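Local coordinates for protein GphF Dehydratase 1 (Archangium violaceum, PDB 6MBF) that probably dehydrates polyketide intermediates and shifts the resulting double bond, as a dehydratase domain of the gephyronic acid polyketide synthase, at residues A[61-66]-A[195-200]; A[153-158]-A[167-172]. All coordinates share one frame; numbering follows the deposited sequence.

Interaction 1 of 2, residues A[61-66]-A[195-200]; sequences AASRLL and SYELHP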
loop_
_atom_site.group_PDB
_atom_site.type_symbol
_atom_site.label_atom_id
_atom_site.label_comp_id
_atom_site.label_asym_id
_atom_site.label_seq_id
_atom_site.Cartn_x
_atom_site.Cartn_y
_atom_site.Cartn_z
ATOM N N ALA A 61 2.349 -3.623 -12.688
ATOM C CA ALA A 61 1.707 -3.712 -13.996
ATOM C C ALA A 61 2.121 -2.551 -14.886
ATOM O O ALA A 61 2.369 -2.737 -16.081
ATOM C CB ALA A 61 0.185 -3.747 -13.844
ATOM N N ALA A 62 2.198 -1.341 -14.320
ATOM C CA ALA A 62 2.662 -0.197 -15.101
ATOM C C ALA A 62 4.052 -0.452 -15.663
ATOM O O ALA A 62 4.335 -0.130 -16.826
ATOM C CB ALA A 62 2.662 1.064 -14.240
ATOM N N SER A 63 4.935 -1.039 -14.850
ATOM C CA SER A 63 6.305 -1.265 -15.296
ATOM C C SER A 63 6.355 -2.265 -16.442
ATOM O O SER A 63 7.141 -2.101 -17.384
ATOM C CB SER A 63 7.162 -1.752 -14.133
ATOM O OG SER A 63 8.511 -1.920 -14.544
ATOM N N ARG A 64 5.522 -3.298 -16.386
ATOM C CA ARG A 64 5.597 -4.383 -17.355
ATOM C C ARG A 64 4.764 -4.132 -18.605
ATOM O O ARG A 64 5.113 -4.640 -19.676
ATOM C CB ARG A 64 5.169 -5.698 -16.698
ATOM C CG ARG A 64 6.145 -6.161 -15.635
ATOM C CD ARG A 64 5.481 -7.019 -14.549
ATOM N NE ARG A 64 6.475 -7.571 -13.632
ATOM C CZ ARG A 64 7.077 -6.877 -12.669
ATOM N NH1 ARG A 64 6.790 -5.594 -12.483
ATOM N NH2 ARG A 64 7.976 -7.467 -11.891
ATOM N N LEU A 65 3.682 -3.362 -18.504
ATOM C CA LEU A 65 2.802 -3.144 -19.649
ATOM C C LEU A 65 3.090 -1.856 -20.397
ATOM O O LEU A 65 2.868 -1.794 -21.612
ATOM C CB LEU A 65 1.336 -3.115 -19.204
ATOM C CG LEU A 65 0.741 -4.409 -18.664
ATOM C CD1 LEU A 65 -0.715 -4.199 -18.281
ATOM C CD2 LEU A 65 0.878 -5.519 -19.692
ATOM N N LEU A 66 3.541 -0.826 -19.705
ATOM C CA LEU A 66 3.604 0.476 -20.348
ATOM C C LEU A 66 5.016 0.782 -20.813
ATOM O O LEU A 66 5.988 0.436 -20.129
ATOM C CB LEU A 66 3.140 1.574 -19.392
ATOM C CG LEU A 66 1.681 1.443 -18.953
ATOM C CD1 LEU A 66 1.325 2.523 -17.961
ATOM C CD2 LEU A 66 0.743 1.494 -20.153
ATOM N N SER A 195 12.256 -7.908 -5.593
ATOM C CA SER A 195 10.997 -8.548 -5.946
ATOM C C SER A 195 9.859 -7.570 -6.185
ATOM O O SER A 195 8.916 -7.915 -6.907
ATOM C CB SER A 195 10.577 -9.537 -4.850
ATOM O OG SER A 195 11.503 -10.603 -4.754
ATOM N N TYR A 196 9.916 -6.379 -5.599
ATOM C CA TYR A 196 8.814 -5.428 -5.635
ATOM C C TYR A 196 9.271 -4.106 -6.236
ATOM O O TYR A 196 10.436 -3.712 -6.108
ATOM C CB TYR A 196 8.258 -5.146 -4.226
ATOM C CG TYR A 196 7.632 -6.336 -3.537
ATOM C CD1 TYR A 196 6.340 -6.747 -3.843
ATOM C CD2 TYR A 196 8.334 -7.046 -2.571
ATOM C CE1 TYR A 196 5.761 -7.850 -3.197
ATOM C CE2 TYR A 196 7.772 -8.134 -1.924
ATOM C CZ TYR A 196 6.485 -8.534 -2.238
ATOM O OH TYR A 196 5.924 -9.618 -1.596
ATOM N N GLU A 197 8.336 -3.390 -6.859
ATOM C CA GLU A 197 8.643 -2.017 -7.225
ATOM C C GLU A 197 8.817 -1.168 -5.974
ATOM O O GLU A 197 9.840 -0.495 -5.804
ATOM C CB GLU A 197 7.556 -1.450 -8.134
ATOM C CG GLU A 197 7.152 -2.399 -9.275
ATOM C CD GLU A 197 8.283 -2.638 -10.282
ATOM O OE1 GLU A 197 8.175 -3.574 -11.104
ATOM O OE2 GLU A 197 9.286 -1.908 -10.249
ATOM N N LEU A 198 7.832 -1.206 -5.077
ATOM C CA LEU A 198 7.941 -0.596 -3.752
ATOM C C LEU A 198 7.371 -1.590 -2.753
ATOM O O LEU A 198 6.172 -1.887 -2.789
ATOM C CB LEU A 198 7.190 0.730 -3.687
ATOM C CG LEU A 198 7.312 1.462 -2.354
ATOM C CD1 LEU A 198 8.762 1.843 -2.075
ATOM C CD2 LEU A 198 6.433 2.680 -2.356
ATOM N N HIS A 199 8.220 -2.112 -1.870
ATOM C CA HIS A 199 7.784 -3.180 -0.987
ATOM C C HIS A 199 6.516 -2.770 -0.233
ATOM O O HIS A 199 6.489 -1.700 0.391
ATOM C CB HIS A 199 8.888 -3.553 0.005
ATOM C CG HIS A 199 8.726 -4.925 0.575
ATOM N ND1 HIS A 199 7.584 -5.321 1.237
ATOM C CD2 HIS A 199 9.548 -6.002 0.561
ATOM C CE1 HIS A 199 7.708 -6.584 1.605
ATOM N NE2 HIS A 199 8.888 -7.022 1.201
ATOM N N PRO A 200 5.446 -3.564 -0.301
ATOM C CA PRO A 200 4.239 -3.238 0.482
ATOM C C PRO A 200 4.522 -2.965 1.946
ATOM O O PRO A 200 3.872 -2.093 2.533
ATOM C CB PRO A 200 3.365 -4.484 0.292
ATOM C CG PRO A 200 3.762 -4.994 -1.073
ATOM C CD PRO A 200 5.237 -4.723 -1.188
HETATM O O HOH W 1 9.020 -5.974 -9.401
#

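Interaction 2 of 2, residues A[153-158]-A[167-172]; sequences AYYERM and RNIRHL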
loop_
_atom_site.group_PDB
_atom_site.type_symbol
_atom_site.label_atom_id
_atom_site.label_comp_id
_atom_site.label_asym_id
_atom_site.label_seq_id
_atom_site.Cartn_x
_atom_site.Cartn_y
_atom_site.Cartn_z
ATOM N N ALA A 153 4.549 2.101 22.351
ATOM C CA ALA A 153 3.158 2.131 22.789
ATOM C C ALA A 153 2.210 2.016 21.601
ATOM O O ALA A 153 1.164 1.362 21.696
ATOM C CB ALA A 153 2.879 3.415 23.570
ATOM N N TYR A 154 2.560 2.663 20.481
ATOM C CA TYR A 154 1.767 2.542 19.259
ATOM C C TYR A 154 1.732 1.097 18.772
ATOM O O TYR A 154 0.657 0.541 18.520
ATOM C CB TYR A 154 2.317 3.481 18.169
ATOM C CG TYR A 154 1.741 3.182 16.797
ATOM C CD1 TYR A 154 0.502 3.675 16.413
ATOM C CD2 TYR A 154 2.430 2.374 15.900
ATOM C CE1 TYR A 154 -0.040 3.365 15.158
ATOM C CE2 TYR A 154 1.907 2.074 14.650
ATOM C CZ TYR A 154 0.671 2.565 14.292
ATOM O OH TYR A 154 0.147 2.235 13.055
ATOM N N TYR A 155 2.903 0.464 18.656
ATOM C CA TYR A 155 2.970 -0.909 18.166
ATOM C C TYR A 155 2.202 -1.870 19.065
ATOM O O TYR A 155 1.526 -2.789 18.583
ATOM C CB TYR A 155 4.428 -1.345 18.068
ATOM C CG TYR A 155 5.184 -0.751 16.908
ATOM C CD1 TYR A 155 6.509 -0.377 17.046
ATOM C CD2 TYR A 155 4.579 -0.600 15.662
ATOM C CE1 TYR A 155 7.213 0.148 15.983
ATOM C CE2 TYR A 155 5.272 -0.077 14.595
ATOM C CZ TYR A 155 6.590 0.295 14.762
ATOM O OH TYR A 155 7.301 0.811 13.712
ATOM N N GLU A 156 2.306 -1.682 20.379
ATOM C CA GLU A 156 1.640 -2.597 21.291
ATOM C C GLU A 156 0.124 -2.460 21.196
ATOM O O GLU A 156 -0.587 -3.467 21.190
ATOM C CB GLU A 156 2.172 -2.371 22.707
ATOM C CG GLU A 156 3.584 -2.960 22.853
ATOM C CD GLU A 156 4.184 -2.759 24.230
ATOM O OE1 GLU A 156 5.421 -2.878 24.362
ATOM O OE2 GLU A 156 3.424 -2.479 25.171
ATOM N N ARG A 157 -0.385 -1.230 21.055
ATOM C CA ARG A 157 -1.820 -1.044 20.839
ATOM C C ARG A 157 -2.268 -1.606 19.492
ATOM O O ARG A 157 -3.386 -2.123 19.368
ATOM C CB ARG A 157 -2.184 0.436 20.920
ATOM C CG ARG A 157 -1.988 1.075 22.281
ATOM C CD ARG A 157 -1.900 2.586 22.129
ATOM N NE ARG A 157 -3.043 3.286 22.701
ATOM C CZ ARG A 157 -2.942 4.228 23.633
ATOM N NH1 ARG A 157 -1.748 4.588 24.086
ATOM N NH2 ARG A 157 -4.032 4.820 24.104
ATOM N N MET A 158 -1.424 -1.497 18.467
ATOM C CA MET A 158 -1.789 -1.937 17.125
ATOM C C MET A 158 -1.509 -3.418 16.877
ATOM O O MET A 158 -1.786 -3.910 15.778
ATOM C CB MET A 158 -1.052 -1.092 16.073
ATOM C CG MET A 158 -1.448 0.392 16.065
ATOM S SD MET A 158 -3.155 0.687 15.545
ATOM C CE MET A 158 -3.032 0.370 13.785
ATOM N N ARG A 167 6.160 -3.691 11.524
ATOM C CA ARG A 167 6.483 -2.690 12.542
ATOM C C ARG A 167 7.804 -2.036 12.141
ATOM O O ARG A 167 8.819 -2.166 12.829
ATOM C CB ARG A 167 6.559 -3.332 13.936
ATOM C CG ARG A 167 5.246 -4.008 14.343
ATOM C CD ARG A 167 5.388 -4.816 15.622
ATOM N NE ARG A 167 4.150 -5.544 15.868
ATOM C CZ ARG A 167 4.061 -6.714 16.497
ATOM N NH1 ARG A 167 5.150 -7.303 16.989
ATOM N NH2 ARG A 167 2.871 -7.291 16.635
ATOM N N ASN A 168 7.783 -1.317 11.018
ATOM C CA ASN A 168 9.005 -0.903 10.343
ATOM C C ASN A 168 9.312 0.583 10.478
ATOM O O ASN A 168 10.254 1.069 9.832
ATOM C CB ASN A 168 8.928 -1.312 8.874
ATOM C CG ASN A 168 8.837 -2.823 8.714
ATOM O OD1 ASN A 168 9.780 -3.539 9.053
ATOM N ND2 ASN A 168 7.701 -3.314 8.218
ATOM N N ILE A 169 8.567 1.305 11.309
ATOM C CA ILE A 169 8.889 2.697 11.632
ATOM C C ILE A 169 9.959 2.697 12.713
ATOM O O ILE A 169 9.764 2.127 13.793
ATOM C CB ILE A 169 7.650 3.475 12.103
ATOM C CG1 ILE A 169 6.445 3.213 11.199
ATOM C CG2 ILE A 169 7.943 5.004 12.128
ATOM C CD1 ILE A 169 5.155 3.785 11.764
ATOM N N ARG A 170 11.099 3.321 12.420
ATOM C CA ARG A 170 12.168 3.415 13.403
ATOM C C ARG A 170 12.025 4.649 14.280
ATOM O O ARG A 170 12.220 4.569 15.500
ATOM C CB ARG A 170 13.530 3.424 12.704
ATOM C CG ARG A 170 13.774 2.197 11.846
ATOM C CD ARG A 170 13.331 0.937 12.575
ATOM N NE ARG A 170 13.194 -0.202 11.676
ATOM C CZ ARG A 170 12.305 -1.173 11.845
ATOM N NH1 ARG A 170 12.246 -2.174 10.982
ATOM N NH2 ARG A 170 11.462 -1.128 12.871
ATOM N N HIS A 171 11.663 5.779 13.679
ATOM C CA HIS A 171 11.544 7.044 14.391
ATOM C C HIS A 171 10.403 7.827 13.763
ATOM O O HIS A 171 10.152 7.714 12.561
ATOM C CB HIS A 171 12.851 7.850 14.328
ATOM C CG HIS A 171 12.726 9.255 14.834
ATOM N ND1 HIS A 171 12.773 9.574 16.175
ATOM C CD2 HIS A 171 12.559 10.428 14.175
ATOM C CE1 HIS A 171 12.636 10.880 16.321
ATOM N NE2 HIS A 171 12.505 11.423 15.122
ATOM N N LEU A 172 9.707 8.613 14.581
ATOM C CA LEU A 172 8.604 9.423 14.085
ATOM C C LEU A 172 8.512 10.660 14.963
ATOM O O LEU A 172 8.520 10.541 16.191
ATOM C CB LEU A 172 7.277 8.644 14.100
ATOM C CG LEU A 172 6.039 9.380 13.554
ATOM C CD1 LEU A 172 6.177 9.716 12.055
ATOM C CD2 LEU A 172 4.771 8.582 13.798
HETATM O O HOH W 2 1.940 -3.665 15.961
#

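Interaction 1 of 2, residues A[61-66]-A[195-200]
Arg-64 and Glu-197 form a salt bridge through one nitrogen and one oxygen: NH1 of Arg-64 lies 2.8 Å from OE1 of Glu-197. The bond is moderately straight, with an N-H...O angle of 152°; OE1 lies close to the guanidinium plane (13° out), and NH1 meets it nearly along the CD-OE1 direction. The guanidinium and carboxylate planes are 75° apart, consistent with a bridge through one oxygen instead of a paired, two-oxygen one. OE2 forms a second salt bridge with NH2 of Arg-237, so each carboxylate oxygen has its own arginine. The extended Arg-64 chain carries the guanidinium to this place, where NH1 also bonds to Ala-60 O on the same helix. A water completes the group, accepting from Arg-64 NH2 at 3.1 Å, donating to Ser-195 O at 3.2 Å and, weakly, to OE1 of Glu-197. Alongside, Ser-63 places CB 3.7 Å from OE1 of Glu-197. With alanine in place of Arg-64, Glu-197 OE1 would probably lose its charged mate and the water one of its holders. The backbone N of Glu-197 and that of Leu-198 are taken by the Glu-56 carboxylate. The arrangement is a polar interface of a double-hotdog dehydratase, tying the end of helix 52-65, in the N-terminal half, to the loop leading into helix 200-214 in the C-terminal half.

Interaction 2 of 2, residues A[153-158]-A[167-172]
Tyr-155 leaves helix 151-158 toward Arg-167 and Ile-169, and its side chain bridges to the start of strand 169-175. From CB, CG stands anti to the carbonyl carbon (chi1 -75°), which lays the ring alongside Arg-167. CG and then CD2 run along the aliphatic part of Arg-167, CD2 coming 3.7 Å from Arg-167 CG. Farther out, CE2 meets Arg-167 CB at 3.6 Å. That methylene stands over one ring face, 3.7 Å from the centroid and 17° off the normal, which is CH-pi geometry. On the other rim CE1 approaches Ile-169 O, which lies at the edge, near the ring plane. At the tip, OH donates to Ile-169 O at 2.8 Å, in the carbonyl plane and on a lone pair, with a C=O...donor angle of 109°. Back at the helix, a water donates to Tyr-155 O and accepts from Arg-167 NE, while Arg-167 NH2 bonds to Tyr-162 O. Ile-169 also touches Leu-151 of the same helix and Cys-209 of helix 200-214. The result is a short helix docked by a tyrosine on an edge region of the C-terminal hotdog fold, where Arg-170 and His-171 face His-182 in a classic beta bulge.

Interactions 1 and 2 lie on opposite sides of the chain's centre, their own centres 27 Å apart, and do not touch. Both are partly buried, but interaction 2 hides 234 Å² against 109 Å². Their reach differs too: segments 61-66 and 195-200 are 129 residues apart and join the two hotdog halves of the dehydratase, whereas 153-158 and 167-172 are separated by a short loop within the C-terminal half. Charge dominates the former, where a carboxylate is shared by arginines; a ring face, an aliphatic chain and a neutral hydroxyl-to-carbonyl bond do the work in the latter. Helix 200-214 relates them, since the loop of interaction 1 leads into it and Ile-169 packs on it.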